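PDB 4HXT: De Novo Protein OR329 from Artificial gene, which serves as a computationally designed armadillo-repeat protein, probably made as a building block that self-assembles into a cyclic homo-oligomer, with two copies in the assembly. Local coordinates for residues G116-I121 and S157-A162; A106-A111 and A148-A153; N2-L7 and K38-A43. All blocks are in the same frame, centred on the assembly; numbering follows the deposited sequence.

From the N terminus, contact 3 comes first: helix 3-10 leads away, and the chain returns after 30 residues to lay the end of helix 34-42 against its start. That loop is complete before the other two open. Contact 2 then ties helix 100-113 to helix 142-155 in the buried middle, and contact 1 ties the starts of the helices that follow them, 118-126 and 160-168, partly buried. These two cross, since 116-121 falls between the segments of contact 2 and 157-162 follows them; their centres are 13 Å apart. Together they link three successive armadillo-type ranges. Contact 3 lies 29 Å from contact 1 and 26 Å from contact 2, centre to centre.

Contact 1 of 3, residues G116-I121 and S157-A162; sequences GPDEAI and SGPDEA
Ile121 and Asp118 carry this contact from one side, meeting Gly158, Pro159 and Ala162 on the other. Two branches of Ile121 do separate work. Its CD1 methyl comes down on the backbone of Gly158, 3.7 Å from Gly158 CA, while Ile121 CG2 meets Ala162 CB at 3.8 Å, methyl against methyl. The first torsion sets this split: CG1 lies anti to the carbonyl carbon (chi1 -65°), CG2 anti to the backbone N, and the straight chi2 of 176° carries CD1 on to the glycine. A beta carbon on Gly158 would run into that methyl, so the bare backbone is what lets the isoleucine settle this close. Asp118 passes alongside the Pro159 ring, with Asp118 OD1 3.3 Å from Pro159 CD and 3.6 Å from Gly158 CA; the carboxylate thus lies against the carbon-bound hydrogens of the proline ring and the glycine. A water adds a polar link at the margin, donating to Gly116 O at 3.2 Å and to Ser157 OG at 3.1 Å. Ser157 OG is also hydrogen-bonded to Asn154 O, in the last turn of the preceding helix. Farther out, Ile155 of helix 142-155 touches both Ile121 and Ala162, closing the apolar side. The second subunit approaches here too: Pro159 packs on Pro159 of that chain, and Asp118 OD2 is close to its own counterpart there, a pairing of like charges that might raise the affinity of the carboxylates for protons. Pro117 and Pro159 are the N-caps of their helices, and Ala120 N donates to Pro117 O at 3.0 Å in the first turn. The same Gly-Pro-Asp-Glu-Ala helix start, set beside its copy from the next unit, reflects the side-by-side stacking of repeats in an armadillo solenoid.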
ATOM      1  N   GLY A 116      -4.694   2.629   8.456  1.00 22.55           N
ATOM      2  CA  GLY A 116      -3.669   3.608   8.138  1.00 24.26           C
ATOM      3  C   GLY A 116      -2.726   3.197   7.021  1.00 24.42           C
ATOM      4  O   GLY A 116      -3.052   2.323   6.218  1.00 21.11           O
ATOM      5  N   PRO A 117      -1.543   3.827   6.937  1.00 27.06           N
ATOM      6  CA  PRO A 117      -0.525   3.545   5.918  1.00 25.68           C
ATOM      7  C   PRO A 117      -0.068   2.088   5.952  1.00 22.53           C
ATOM      8  O   PRO A 117      -0.296   1.382   6.936  1.00 23.09           O
ATOM      9  CB  PRO A 117       0.611   4.495   6.296  1.00 30.77           C
ATOM     10  CG  PRO A 117      -0.101   5.632   6.938  1.00 33.84           C
ATOM     11  CD  PRO A 117      -1.110   4.934   7.806  1.00 26.85           C
ATOM     12  N   ASP A 118       0.580   1.644   4.878  1.00 22.05           N
ATOM     13  CA  ASP A 118       1.074   0.275   4.802  1.00 23.64           C
ATOM     14  C   ASP A 118       2.047  -0.050   5.935  1.00 20.77           C
ATOM     15  O   ASP A 118       2.103  -1.186   6.394  1.00 18.43           O
ATOM     16  CB  ASP A 118       1.768   0.014   3.459  1.00 22.35           C
ATOM     17  CG  ASP A 118       0.788  -0.250   2.328  1.00 30.33           C
ATOM     18  OD1 ASP A 118      -0.387  -0.556   2.620  1.00 25.61           O
ATOM     19  OD2 ASP A 118       1.199  -0.169   1.147  1.00 28.25           O
ATOM     20  N   GLU A 119       2.825   0.938   6.372  1.00 15.93           N
ATOM     21  CA  GLU A 119       3.776   0.715   7.456  1.00 15.23           C
ATOM     22  C   GLU A 119       3.050   0.380   8.754  1.00 23.11           C
ATOM     23  O   GLU A 119       3.563  -0.379   9.578  1.00 20.70           O
ATOM     24  CB  GLU A 119       4.658   1.949   7.674  1.00 16.71           C
ATOM     25  CG  GLU A 119       5.655   2.235   6.552  1.00 23.48           C
ATOM     26  CD  GLU A 119       6.766   1.192   6.469  1.00 33.19           C
ATOM     27  OE1 GLU A 119       7.047   0.533   7.490  1.00 40.91           O
ATOM     28  OE2 GLU A 119       7.368   1.042   5.386  1.00 33.71           O
ATOM     29  N   ALA A 120       1.854   0.936   8.937  1.00 17.66           N
ATOM     30  CA  ALA A 120       1.082   0.669  10.151  1.00 18.05           C
ATOM     31  C   ALA A 120       0.578  -0.772  10.135  1.00 22.56           C
ATOM     32  O   ALA A 120       0.591  -1.462  11.157  1.00 19.96           O
ATOM     33  CB  ALA A 120      -0.091   1.641  10.260  1.00 21.30           C
ATOM     34  N   ILE A 121       0.141  -1.229   8.967  1.00 22.64           N
ATOM     35  CA  ILE A 121      -0.354  -2.593   8.827  1.00 18.45           C
ATOM     36  C   ILE A 121       0.800  -3.580   9.034  1.00 18.75           C
ATOM     37  O   ILE A 121       0.639  -4.616   9.679  1.00 21.68           O
ATOM     38  CB  ILE A 121      -0.986  -2.805   7.437  1.00 18.41           C
ATOM     39  CG1 ILE A 121      -2.225  -1.910   7.300  1.00 19.00           C
ATOM     40  CG2 ILE A 121      -1.346  -4.266   7.235  1.00 17.72           C
ATOM     41  CD1 ILE A 121      -2.876  -1.961   5.938  1.00 22.17           C
ATOM     42  N   SER A 157      -6.278  -4.896   3.037  1.00 17.97           N
ATOM     43  CA  SER A 157      -6.238  -3.849   2.026  1.00 27.53           C
ATOM     44  C   SER A 157      -4.804  -3.342   1.873  1.00 30.90           C
ATOM     45  O   SER A 157      -4.544  -2.434   1.091  1.00 29.20           O
ATOM     46  CB  SER A 157      -7.145  -2.682   2.425  1.00 33.30           C
ATOM     47  OG  SER A 157      -6.586  -1.960   3.506  1.00 32.50           O
ATOM     48  N   GLY A 158      -3.879  -3.938   2.618  1.00 27.00           N
ATOM     49  CA  GLY A 158      -2.495  -3.505   2.558  1.00 24.65           C
ATOM     50  C   GLY A 158      -1.623  -4.227   1.548  1.00 30.06           C
ATOM     51  O   GLY A 158      -2.112  -4.730   0.541  1.00 30.22           O
ATOM     52  N   PRO A 159      -0.309  -4.298   1.800  1.00 27.73           N
ATOM     53  CA  PRO A 159       0.621  -4.970   0.890  1.00 27.53           C
ATOM     54  C   PRO A 159       0.427  -6.479   0.795  1.00 25.94           C
ATOM     55  O   PRO A 159      -0.315  -7.077   1.577  1.00 24.28           O
ATOM     56  CB  PRO A 159       1.989  -4.590   1.454  1.00 33.02           C
ATOM     57  CG  PRO A 159       1.722  -4.467   2.912  1.00 37.70           C
ATOM     58  CD  PRO A 159       0.404  -3.734   2.960  1.00 31.97           C
ATOM     59  N   ASP A 160       1.107  -7.082  -0.173  1.00 21.83           N
ATOM     60  CA  ASP A 160       1.044  -8.522  -0.402  1.00 26.61           C
ATOM     61  C   ASP A 160       1.333  -9.318   0.867  1.00 22.12           C
ATOM     62  O   ASP A 160       0.628 -10.273   1.188  1.00 26.14           O
ATOM     63  CB  ASP A 160       2.057  -8.920  -1.479  1.00 26.35           C
ATOM     64  CG  ASP A 160       1.943 -10.379  -1.877  1.00 32.17           C
ATOM     65  OD1 ASP A 160       1.035 -10.710  -2.668  1.00 35.79           O
ATOM     66  OD2 ASP A 160       2.754 -11.196  -1.392  1.00 31.02           O
ATOM     67  N   GLU A 161       2.379  -8.916   1.583  1.00 22.14           N
ATOM     68  CA  GLU A 161       2.797  -9.591   2.813  1.00 26.24           C
ATOM     69  C   GLU A 161       1.678  -9.718   3.848  1.00 25.55           C
ATOM     70  O   GLU A 161       1.583 -10.725   4.547  1.00 24.33           O
ATOM     71  CB  GLU A 161       3.974  -8.845   3.454  1.00 36.61           C
ATOM     72  CG  GLU A 161       5.271  -8.837   2.646  1.00 51.23           C
ATOM     73  CD  GLU A 161       5.157  -8.082   1.334  1.00 57.50           C
ATOM     74  OE1 GLU A 161       4.561  -6.982   1.326  1.00 49.03           O
ATOM     75  OE2 GLU A 161       5.679  -8.581   0.312  1.00 68.29           O
ATOM     76  N   ALA A 162       0.847  -8.685   3.948  1.00 20.96           N
ATOM     77  CA  ALA A 162      -0.259  -8.666   4.898  1.00 20.82           C
ATOM     78  C   ALA A 162      -1.314  -9.717   4.538  1.00 22.73           C
ATOM     79  O   ALA A 162      -1.817 -10.427   5.407  1.00 20.64           O
ATOM     80  CB  ALA A 162      -0.896  -7.259   4.935  1.00 16.21           C
TER
HETATM   81  O   HOH W   1      -5.519   0.497   5.157  1.00 40.83           O

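Contact 2 of 3, residues A106-A111 and A148-A153; sequences AARALA and AARALA
Arg150 reaches across to Ala111 and Arg108 because its CG stands anti to the backbone N (chi1 -179°) and its chain then bends at chi3, swinging the guanidinium over the neighbouring helix. Arg108 follows almost the same course, a repetition expected of an armadillo solenoid, whose equivalent helices stack with nearly parallel axes; here the short segments run 8.2 Å apart at an angle of 18°. Alanines permit that closeness: Ala111 CB and Ala151 CB touch at 3.7 Å, and Ala107 CB points at the start of 148-153. The two arginine chains run alongside each other in the same direction, with guanidinium planes tilted by 21°. Their charges are shared out beyond the segments. Arg150 NH2 is held by Glu147 in a salt bridge and by a hydrogen bond to Asn112 OD1, Arg108 NH2 likewise by Glu105 and Asn70, so each arginine bonds an asparagine of an earlier helix, Asn112 of helix 100-113 and Asn70 of helix 58-71. The Arg150 guanidinium is bounded from two directions: at its edge and in its plane, Arg108 CG lies 3.4 Å from Arg150 NH2, while over the centre of one face sits the methyl of Ala111, its CB 3.5 Å from Arg150 CZ.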
ATOM      1  N   ALA A 106      -9.073  -3.387  22.301  1.00 23.54           N
ATOM      2  CA  ALA A 106      -7.778  -3.695  21.710  1.00 21.37           C
ATOM      3  C   ALA A 106      -7.951  -3.997  20.228  1.00 23.06           C
ATOM      4  O   ALA A 106      -7.163  -3.538  19.400  1.00 18.65           O
ATOM      5  CB  ALA A 106      -7.142  -4.888  22.422  1.00 20.79           C
ATOM      6  N   ALA A 107      -8.986  -4.768  19.895  1.00 21.67           N
ATOM      7  CA  ALA A 107      -9.244  -5.119  18.503  1.00 23.40           C
ATOM      8  C   ALA A 107      -9.677  -3.891  17.705  1.00 22.86           C
ATOM      9  O   ALA A 107      -9.272  -3.716  16.553  1.00 21.60           O
ATOM     10  CB  ALA A 107     -10.316  -6.213  18.416  1.00 25.68           C
ATOM     11  N   ARG A 108     -10.501  -3.044  18.313  1.00 19.76           N
ATOM     12  CA  ARG A 108     -10.959  -1.838  17.638  1.00 22.20           C
ATOM     13  C   ARG A 108      -9.772  -0.914  17.361  1.00 26.37           C
ATOM     14  O   ARG A 108      -9.701  -0.287  16.304  1.00 18.18           O
ATOM     15  CB  ARG A 108     -12.001  -1.104  18.487  1.00 27.83           C
ATOM     16  CG  ARG A 108     -12.571   0.136  17.807  1.00 28.44           C
ATOM     17  CD  ARG A 108     -13.795   0.671  18.533  1.00 28.61           C
ATOM     18  NE  ARG A 108     -13.477   1.331  19.795  1.00 28.23           N
ATOM     19  CZ  ARG A 108     -13.083   2.598  19.906  1.00 31.30           C
ATOM     20  NH1 ARG A 108     -12.954   3.360  18.828  1.00 38.16           N
ATOM     21  NH2 ARG A 108     -12.823   3.104  21.103  1.00 31.78           N
ATOM     22  N   ALA A 109      -8.837  -0.833  18.304  1.00 22.86           N
ATOM     23  CA  ALA A 109      -7.664   0.019  18.113  1.00 25.74           C
ATOM     24  C   ALA A 109      -6.815  -0.514  16.961  1.00 18.87           C
ATOM     25  O   ALA A 109      -6.344   0.248  16.117  1.00 19.27           O
ATOM     26  CB  ALA A 109      -6.831   0.071  19.390  1.00 23.70           C
ATOM     27  N   LEU A 110      -6.620  -1.829  16.936  1.00 19.83           N
ATOM     28  CA  LEU A 110      -5.829  -2.449  15.885  1.00 14.56           C
ATOM     29  C   LEU A 110      -6.525  -2.278  14.538  1.00 18.02           C
ATOM     30  O   LEU A 110      -5.874  -2.041  13.520  1.00 18.73           O
ATOM     31  CB  LEU A 110      -5.599  -3.928  16.210  1.00 20.95           C
ATOM     32  CG  LEU A 110      -4.568  -4.145  17.320  1.00 20.56           C
ATOM     33  CD1 LEU A 110      -4.494  -5.616  17.699  1.00 22.75           C
ATOM     34  CD2 LEU A 110      -3.209  -3.656  16.840  1.00 18.49           C
ATOM     35  N   ALA A 111      -7.852  -2.379  14.538  1.00 21.83           N
ATOM     36  CA  ALA A 111      -8.612  -2.202  13.305  1.00 19.63           C
ATOM     37  C   ALA A 111      -8.390  -0.783  12.769  1.00 20.50           C
ATOM     38  O   ALA A 111      -8.178  -0.593  11.571  1.00 21.62           O
ATOM     39  CB  ALA A 111     -10.105  -2.446  13.557  1.00 16.82           C
ATOM     40  N   ALA A 148     -12.579  -7.964  15.156  1.00 20.12           N
ATOM     41  CA  ALA A 148     -11.523  -8.804  14.594  1.00 17.45           C
ATOM     42  C   ALA A 148     -11.682  -8.883  13.078  1.00 18.97           C
ATOM     43  O   ALA A 148     -10.715  -8.730  12.336  1.00 21.98           O
ATOM     44  CB  ALA A 148     -11.580 -10.201  15.201  1.00 20.23           C
ATOM     45  N   ALA A 149     -12.910  -9.116  12.620  1.00 20.83           N
ATOM     46  CA  ALA A 149     -13.182  -9.200  11.190  1.00 22.34           C
ATOM     47  C   ALA A 149     -12.894  -7.858  10.513  1.00 22.72           C
ATOM     48  O   ALA A 149     -12.335  -7.814   9.418  1.00 18.79           O
ATOM     49  CB  ALA A 149     -14.631  -9.612  10.952  1.00 21.18           C
ATOM     50  N   ARG A 150     -13.280  -6.764  11.163  1.00 18.81           N
ATOM     51  CA  ARG A 150     -13.037  -5.441  10.601  1.00 19.38           C
ATOM     52  C   ARG A 150     -11.534  -5.186  10.513  1.00 21.11           C
ATOM     53  O   ARG A 150     -11.050  -4.638   9.526  1.00 19.52           O
ATOM     54  CB  ARG A 150     -13.703  -4.349  11.451  1.00 25.04           C
ATOM     55  CG  ARG A 150     -13.499  -2.938  10.891  1.00 23.27           C
ATOM     56  CD  ARG A 150     -14.353  -1.890  11.602  1.00 30.64           C
ATOM     57  NE  ARG A 150     -13.857  -1.543  12.929  1.00 32.87           N
ATOM     58  CZ  ARG A 150     -13.038  -0.525  13.181  1.00 38.74           C
ATOM     59  NH1 ARG A 150     -12.618   0.256  12.196  1.00 38.91           N
ATOM     60  NH2 ARG A 150     -12.639  -0.286  14.424  1.00 38.11           N
ATOM     61  N   ALA A 151     -10.794  -5.594  11.542  1.00 15.64           N
ATOM     62  CA  ALA A 151      -9.350  -5.402  11.544  1.00 20.40           C
ATOM     63  C   ALA A 151      -8.720  -6.188  10.394  1.00 19.09           C
ATOM     64  O   ALA A 151      -7.873  -5.674   9.666  1.00 17.36           O
ATOM     65  CB  ALA A 151      -8.761  -5.855  12.883  1.00 22.10           C
ATOM     66  N   LEU A 152      -9.140  -7.440  10.234  1.00 21.21           N
ATOM     67  CA  LEU A 152      -8.603  -8.281   9.175  1.00 24.28           C
ATOM     68  C   LEU A 152      -8.939  -7.727   7.794  1.00 19.54           C
ATOM     69  O   LEU A 152      -8.121  -7.798   6.877  1.00 22.13           O
ATOM     70  CB  LEU A 152      -9.122  -9.714   9.328  1.00 21.14           C
ATOM     71  CG  LEU A 152      -8.487 -10.475  10.498  1.00 25.07           C
ATOM     72  CD1 LEU A 152      -9.153 -11.829  10.645  1.00 28.66           C
ATOM     73  CD2 LEU A 152      -6.988 -10.641  10.260  1.00 24.91           C
ATOM     74  N   ALA A 153     -10.140  -7.171   7.644  1.00 22.78           N
ATOM     75  CA  ALA A 153     -10.539  -6.587   6.364  1.00 21.11           C
ATOM     76  C   ALA A 153      -9.610  -5.414   6.027  1.00 22.19           C
ATOM     77  O   ALA A 153      -9.185  -5.251   4.879  1.00 20.94           O
ATOM     78  CB  ALA A 153     -11.994  -6.109   6.427  1.00 17.42           C
TER

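Contact 3 of 3, residues N2-L7 and K38-A43; sequences NDVEKL and KAIVDA
Val4 is the knuckle of this contact, its two methyls set against the last turn of helix 34-42. CG1 stands anti to the backbone N (chi1 173°), which carries it into the angle between Ile40 and Ala43. There Val4 CG1 lies 3.7 Å from Ile40 CA and 3.8 Å from Ala43 CB, with Ile40 CG1 following at 3.9 Å. The other branch reaches less closely, Val4 CG2 being 4.1 Å from Ala39 CB. This apolar patch is the tight part. On its inner side, Leu26 and Ile29 of helix 16-30 touch Ile40 and also Leu7, joining both helices to a shared hydrophobic layer. The outer side is looser and more polar. Glu5 lends only its aliphatic stem, with Glu5 CG 3.8 Å from Ala43 CB, and turns its carboxylate back to its own helix start. Glu5 OE1 accepts from Asn2 N at 2.9 Å, through the lone pair pointing away from the other oxygen, with an N-H...O angle of 163°. In return Asn2 OD1 accepts from Glu5 N at 2.7 Å, with the donor nearly in line with the carbonyl bond. These reciprocal bonds satisfy two amides of the first turn and hold both side chains in place. An alanine at Glu5 is likely to strand the amide of Asn2 without its carboxylate partner and to take the CG contact from Ala43, uncovering that methyl. On the exposed side of 38-43, away from the packed patch, Lys38 NZ and Asp42 OD1 form a weak salt bridge within their own helix. The arrangement is that of a helix N terminus closed by a capping box, laid against the C-terminal end of a short helix at the N-terminal edge of a designed armadillo-type solenoid.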
ATOM      1  N   ASN A   2      -1.347  22.835  29.637  1.00 42.20           N
ATOM      2  CA  ASN A   2      -2.672  23.111  29.102  1.00 45.08           C
ATOM      3  C   ASN A   2      -3.593  22.005  29.623  1.00 43.78           C
ATOM      4  O   ASN A   2      -3.138  21.081  30.301  1.00 36.83           O
ATOM      5  CB  ASN A   2      -2.658  23.121  27.570  1.00 44.38           C
ATOM      6  CG  ASN A   2      -2.060  21.860  26.980  1.00 48.87           C
ATOM      7  OD1 ASN A   2      -2.440  20.748  27.341  1.00 43.21           O
ATOM      8  ND2 ASN A   2      -1.123  22.031  26.054  1.00 49.86           N
ATOM      9  N   ASP A   3      -4.879  22.096  29.306  1.00 43.32           N
ATOM     10  CA  ASP A   3      -5.857  21.116  29.769  1.00 37.47           C
ATOM     11  C   ASP A   3      -5.542  19.663  29.407  1.00 44.10           C
ATOM     12  O   ASP A   3      -5.706  18.764  30.235  1.00 39.44           O
ATOM     13  CB  ASP A   3      -7.247  21.499  29.253  1.00 45.02           C
ATOM     14  CG  ASP A   3      -7.851  22.670  30.021  1.00 57.37           C
ATOM     15  OD1 ASP A   3      -7.085  23.542  30.489  1.00 62.17           O
ATOM     16  OD2 ASP A   3      -9.093  22.723  30.149  1.00 58.36           O
ATOM     17  N   VAL A   4      -5.089  19.427  28.182  1.00 34.16           N
ATOM     18  CA  VAL A   4      -4.767  18.072  27.757  1.00 33.20           C
ATOM     19  C   VAL A   4      -3.559  17.552  28.522  1.00 34.69           C
ATOM     20  O   VAL A   4      -3.529  16.396  28.943  1.00 34.44           O
ATOM     21  CB  VAL A   4      -4.476  18.011  26.241  1.00 33.87           C
ATOM     22  CG1 VAL A   4      -3.970  16.632  25.858  1.00 30.40           C
ATOM     23  CG2 VAL A   4      -5.737  18.323  25.465  1.00 33.74           C
ATOM     24  N   GLU A   5      -2.564  18.413  28.710  1.00 27.93           N
ATOM     25  CA  GLU A   5      -1.363  18.017  29.425  1.00 29.12           C
ATOM     26  C   GLU A   5      -1.684  17.643  30.868  1.00 31.29           C
ATOM     27  O   GLU A   5      -1.031  16.779  31.448  1.00 31.03           O
ATOM     28  CB  GLU A   5      -0.327  19.140  29.367  1.00 34.36           C
ATOM     29  CG  GLU A   5       0.166  19.403  27.948  1.00 47.41           C
ATOM     30  CD  GLU A   5       1.199  20.503  27.872  1.00 51.00           C
ATOM     31  OE1 GLU A   5       0.864  21.659  28.204  1.00 50.11           O
ATOM     32  OE2 GLU A   5       2.347  20.206  27.476  1.00 51.45           O
ATOM     33  N   LYS A   6      -2.695  18.289  31.443  1.00 28.71           N
ATOM     34  CA  LYS A   6      -3.102  17.988  32.808  1.00 38.50           C
ATOM     35  C   LYS A   6      -3.739  16.600  32.869  1.00 35.67           C
ATOM     36  O   LYS A   6      -3.452  15.818  33.776  1.00 31.47           O
ATOM     37  CB  LYS A   6      -4.073  19.054  33.318  1.00 40.42           C
ATOM     38  CG  LYS A   6      -3.398  20.388  33.607  1.00 46.15           C
ATOM     39  CD  LYS A   6      -4.380  21.408  34.168  1.00 46.82           C
ATOM     40  CE  LYS A   6      -3.644  22.673  34.602  1.00 49.29           C
ATOM     41  NZ  LYS A   6      -4.557  23.744  35.100  1.00 52.19           N
ATOM     42  N   LEU A   7      -4.593  16.292  31.902  1.00 28.11           N
ATOM     43  CA  LEU A   7      -5.232  14.981  31.839  1.00 30.22           C
ATOM     44  C   LEU A   7      -4.177  13.886  31.728  1.00 29.76           C
ATOM     45  O   LEU A   7      -4.247  12.872  32.418  1.00 33.53           O
ATOM     46  CB  LEU A   7      -6.153  14.912  30.622  1.00 33.49           C
ATOM     47  CG  LEU A   7      -7.661  15.087  30.813  1.00 42.61           C
ATOM     48  CD1 LEU A   7      -7.949  16.066  31.928  1.00 45.55           C
ATOM     49  CD2 LEU A   7      -8.281  15.553  29.505  1.00 36.83           C
ATOM     50  N   LYS A  38      -4.326  15.679  17.813  1.00 33.96           N
ATOM     51  CA  LYS A  38      -2.942  16.130  17.736  1.00 32.47           C
ATOM     52  C   LYS A  38      -2.501  16.740  19.062  1.00 34.74           C
ATOM     53  O   LYS A  38      -1.331  16.660  19.430  1.00 32.75           O
ATOM     54  CB  LYS A  38      -2.761  17.151  16.607  1.00 44.57           C
ATOM     55  CG  LYS A  38      -1.404  17.842  16.630  1.00 50.34           C
ATOM     56  CD  LYS A  38      -1.025  18.427  15.278  1.00 60.80           C
ATOM     57  CE  LYS A  38       0.012  17.559  14.573  1.00 62.92           C
ATOM     58  NZ  LYS A  38       1.306  17.503  15.319  1.00 56.24           N
ATOM     59  N   ALA A  39      -3.441  17.343  19.780  1.00 38.54           N
ATOM     60  CA  ALA A  39      -3.130  17.943  21.070  1.00 38.31           C
ATOM     61  C   ALA A  39      -2.674  16.856  22.042  1.00 33.98           C
ATOM     62  O   ALA A  39      -1.690  17.021  22.767  1.00 30.86           O
ATOM     63  CB  ALA A  39      -4.351  18.653  21.619  1.00 34.15           C
ATOM     64  N   ILE A  40      -3.392  15.738  22.050  1.00 29.76           N
ATOM     65  CA  ILE A  40      -3.051  14.633  22.933  1.00 24.51           C
ATOM     66  C   ILE A  40      -1.691  14.063  22.557  1.00 24.69           C
ATOM     67  O   ILE A  40      -0.860  13.772  23.425  1.00 29.30           O
ATOM     68  CB  ILE A  40      -4.107  13.510  22.850  1.00 27.18           C
ATOM     69  CG1 ILE A  40      -5.472  14.044  23.294  1.00 27.92           C
ATOM     70  CG2 ILE A  40      -3.685  12.336  23.723  1.00 26.41           C
ATOM     71  CD1 ILE A  40      -6.604  13.034  23.163  1.00 27.27           C
ATOM     72  N   VAL A  41      -1.457  13.914  21.255  1.00 24.42           N
ATOM     73  CA  VAL A  41      -0.192  13.371  20.783  1.00 23.62           C
ATOM     74  C   VAL A  41       0.987  14.264  21.156  1.00 27.38           C
ATOM     75  O   VAL A  41       2.012  13.780  21.643  1.00 27.88           O
ATOM     76  CB  VAL A  41      -0.208  13.173  19.254  1.00 26.83           C
ATOM     77  CG1 VAL A  41       1.161  12.721  18.779  1.00 26.32           C
ATOM     78  CG2 VAL A  41      -1.268  12.137  18.874  1.00 28.78           C
ATOM     79  N   ASP A  42       0.842  15.564  20.929  1.00 31.16           N
ATOM     80  CA  ASP A  42       1.913  16.502  21.248  1.00 36.92           C
ATOM     81  C   ASP A  42       2.156  16.565  22.751  1.00 36.18           C
ATOM     82  O   ASP A  42       3.252  16.900  23.195  1.00 33.98           O
ATOM     83  CB  ASP A  42       1.580  17.900  20.719  1.00 49.87           C
ATOM     84  CG  ASP A  42       1.439  17.937  19.209  1.00 54.03           C
ATOM     85  OD1 ASP A  42       2.225  17.254  18.520  1.00 52.93           O
ATOM     86  OD2 ASP A  42       0.548  18.659  18.714  1.00 50.93           O
ATOM     87  N   ALA A  43       1.131  16.233  23.530  1.00 32.36           N
ATOM     88  CA  ALA A  43       1.241  16.249  24.985  1.00 31.94           C
ATOM     89  C   ALA A  43       1.883  14.967  25.523  1.00 30.20           C
ATOM     90  O   ALA A  43       2.006  14.789  26.737  1.00 30.57           O
ATOM     91  CB  ALA A  43      -0.138  16.450  25.607  1.00 30.33           C
TER